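Local atomic coordinates of PadR family transcriptional regulator (Listeria monocytogenes, PDB entry 6ABQ), a protein that probably binds DNA as a dimeric PadR-family transcription factor and regulates gene expression in response to a ligand. Residues I22-S27 against E90-F95. Sequence-based numbering, arbitrary orientation.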
loop_
_atom_site.group_PDB
_atom_site.type_symbol
_atom_site.label_atom_id
_atom_site.label_comp_id
_atom_site.label_asym_id
_atom_site.label_seq_id
_atom_site.Cartn_x
_atom_site.Cartn_y
_atom_site.Cartn_z
ATOM N N ILE B 22 7.972 5.171 8.430
ATOM C CA ILE B 22 8.067 5.959 9.656
ATOM C C ILE B 22 8.975 5.260 10.677
ATOM O O ILE B 22 9.888 5.890 11.210
ATOM C CB ILE B 22 6.662 6.318 10.214
ATOM C CG1 ILE B 22 5.936 7.227 9.205
ATOM C CG2 ILE B 22 6.778 7.012 11.571
ATOM C CD1 ILE B 22 4.464 7.468 9.460
ATOM N N LEU B 23 8.745 3.963 10.904
ATOM C CA LEU B 23 9.623 3.141 11.738
ATOM C C LEU B 23 11.087 3.201 11.265
ATOM O O LEU B 23 11.994 3.356 12.091
ATOM C CB LEU B 23 9.126 1.679 11.814
ATOM C CG LEU B 23 7.839 1.332 12.586
ATOM C CD1 LEU B 23 7.412 -0.102 12.306
ATOM C CD2 LEU B 23 7.965 1.554 14.085
ATOM N N GLU B 24 11.298 3.106 9.948
ATOM C CA GLU B 24 12.635 3.231 9.343
ATOM C C GLU B 24 13.295 4.577 9.639
ATOM O O GLU B 24 14.465 4.613 10.005
ATOM C CB GLU B 24 12.591 2.957 7.829
ATOM C CG GLU B 24 13.927 3.106 7.101
ATOM C CD GLU B 24 14.935 1.995 7.398
ATOM O OE1 GLU B 24 14.544 0.842 7.670
ATOM O OE2 GLU B 24 16.143 2.281 7.346
ATOM N N ARG B 25 12.540 5.667 9.487
ATOM C CA ARG B 25 13.017 7.011 9.808
ATOM C C ARG B 25 13.337 7.159 11.307
ATOM O O ARG B 25 14.374 7.733 11.661
ATOM C CB ARG B 25 12.009 8.077 9.340
ATOM C CG ARG B 25 12.315 9.517 9.760
ATOM C CD ARG B 25 13.637 10.029 9.189
ATOM N NE ARG B 25 14.042 11.297 9.788
ATOM C CZ ARG B 25 14.720 11.426 10.930
ATOM N NH1 ARG B 25 15.099 10.363 11.630
ATOM N NH2 ARG B 25 15.028 12.636 11.373
ATOM N N ILE B 26 12.462 6.632 12.166
ATOM C CA ILE B 26 12.672 6.665 13.627
ATOM C C ILE B 26 13.919 5.857 14.044
ATOM O O ILE B 26 14.677 6.290 14.924
ATOM C CB ILE B 26 11.394 6.252 14.415
ATOM C CG1 ILE B 26 10.226 7.203 14.093
ATOM C CG2 ILE B 26 11.640 6.266 15.919
ATOM C CD1 ILE B 26 8.868 6.774 14.641
ATOM N N SER B 27 14.140 4.717 13.381
ATOM C CA SER B 27 15.295 3.842 13.630
ATOM C C SER B 27 16.643 4.545 13.445
ATOM O O SER B 27 17.649 4.146 14.036
ATOM C CB SER B 27 15.256 2.622 12.703
ATOM O OG SER B 27 15.827 2.913 11.436
ATOM N N GLU B 90 12.489 -4.944 15.919
ATOM C CA GLU B 90 12.080 -6.251 15.412
ATOM C C GLU B 90 10.942 -6.170 14.398
ATOM O O GLU B 90 10.983 -6.862 13.380
ATOM C CB GLU B 90 11.734 -7.215 16.556
ATOM C CG GLU B 90 12.946 -7.651 17.377
ATOM C CD GLU B 90 12.946 -9.135 17.723
ATOM O OE1 GLU B 90 12.671 -9.967 16.822
ATOM O OE2 GLU B 90 13.244 -9.474 18.892
ATOM N N GLU B 91 9.950 -5.316 14.670
ATOM C CA GLU B 91 8.819 -5.085 13.754
ATOM C C GLU B 91 9.254 -4.459 12.427
ATOM O O GLU B 91 8.678 -4.761 11.375
ATOM C CB GLU B 91 7.732 -4.231 14.424
ATOM C CG GLU B 91 6.530 -3.859 13.547
ATOM C CD GLU B 91 5.785 -5.053 12.956
ATOM O OE1 GLU B 91 5.589 -6.069 13.655
ATOM O OE2 GLU B 91 5.387 -4.971 11.776
ATOM N N LEU B 92 10.264 -3.594 12.482
ATOM C CA LEU B 92 10.819 -2.998 11.273
ATOM C C LEU B 92 11.459 -4.064 10.373
ATOM O O LEU B 92 11.204 -4.077 9.166
ATOM C CB LEU B 92 11.797 -1.863 11.597
ATOM C CG LEU B 92 12.456 -1.115 10.427
ATOM C CD1 LEU B 92 11.450 -0.421 9.509
ATOM C CD2 LEU B 92 13.478 -0.127 10.967
ATOM N N ALA B 93 12.266 -4.946 10.977
ATOM C CA ALA B 93 12.873 -6.085 10.281
ATOM C C ALA B 93 11.808 -6.983 9.644
ATOM O O ALA B 93 11.972 -7.411 8.503
ATOM C CB ALA B 93 13.772 -6.885 11.216
ATOM N N ILE B 94 10.720 -7.234 10.382
ATOM C CA ILE B 94 9.558 -7.987 9.889
ATOM C C ILE B 94 8.864 -7.277 8.709
ATOM O O ILE B 94 8.504 -7.936 7.735
ATOM C CB ILE B 94 8.568 -8.345 11.036
ATOM C CG1 ILE B 94 9.209 -9.352 12.000
ATOM C CG2 ILE B 94 7.283 -8.962 10.489
ATOM C CD1 ILE B 94 8.546 -9.437 13.360
ATOM N N PHE B 95 8.696 -5.950 8.803
ATOM C CA PHE B 95 8.139 -5.138 7.708
ATOM C C PHE B 95 8.895 -5.323 6.392
ATOM O O PHE B 95 8.264 -5.526 5.350
ATOM C CB PHE B 95 8.069 -3.641 8.061
ATOM C CG PHE B 95 7.897 -2.745 6.858
ATOM C CD1 PHE B 95 6.644 -2.592 6.254
ATOM C CD2 PHE B 95 8.993 -2.080 6.299
ATOM C CE1 PHE B 95 6.486 -1.787 5.130
ATOM C CE2 PHE B 95 8.840 -1.273 5.174
ATOM C CZ PHE B 95 7.584 -1.123 4.593
#
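With CG anti to the backbone N (chi1 -179°), the side chain of Leu-92 reaches from helix 86-110 to helix 17-27, where Leu-23, Glu-24 and Ser-27 receive it. Glu-24 also starts with CG anti to its N, but its chain bends at chi2 (72°). The bend brings OE1, one oxygen of the carboxylate, against the methyls of Leu-92, and the two side chains cross at about a right angle.

The two methyls of Leu-92 share Glu-24 OE1 but otherwise meet different atoms. Leu-92 CD1 lies 3.6 Å from the backbone N of Glu-24 and 3.9 Å from Leu-23 CB. Leu-92 CD2 sits 3.7 Å from Ser-27 CB. Glu-24 OE1 touches both methyls and is 3.6 Å from Leu-92 CD2. Beside this group, Leu-23 CD1 meets the aliphatic CG of Glu-91 at 4.1 Å.

Ser-27 turns its hydroxyl back to its own helix. Ser-27 OG donates a 2.6 Å hydrogen bond to the carbonyl O of Glu-24, one turn earlier.

The helix segments run closer to antiparallel than parallel, at 132°, with the segment axes 9.8 Å apart at their closest. The contact joins the winged helix-turn-helix domain, the DNA-binding fold of PadR proteins, to the long C-terminal helix. Leu-23 also packs on Leu-60 and Leu-84, which extends the apolar layer into the domain. Glu-24 touches Val-109 of the second subunit, so the contact borders the dimer interface.

Across the two segments the chemistry is apolar packing and van der Waals contact. The carboxylate of Glu-24 finds its polar partners elsewhere: OE1 bonds to Trp-96 NE1 and OE2 forms a salt bridge with Arg-28. These partners should fix the carboxylate with OE1 against Leu-92 and probably favour its charged form.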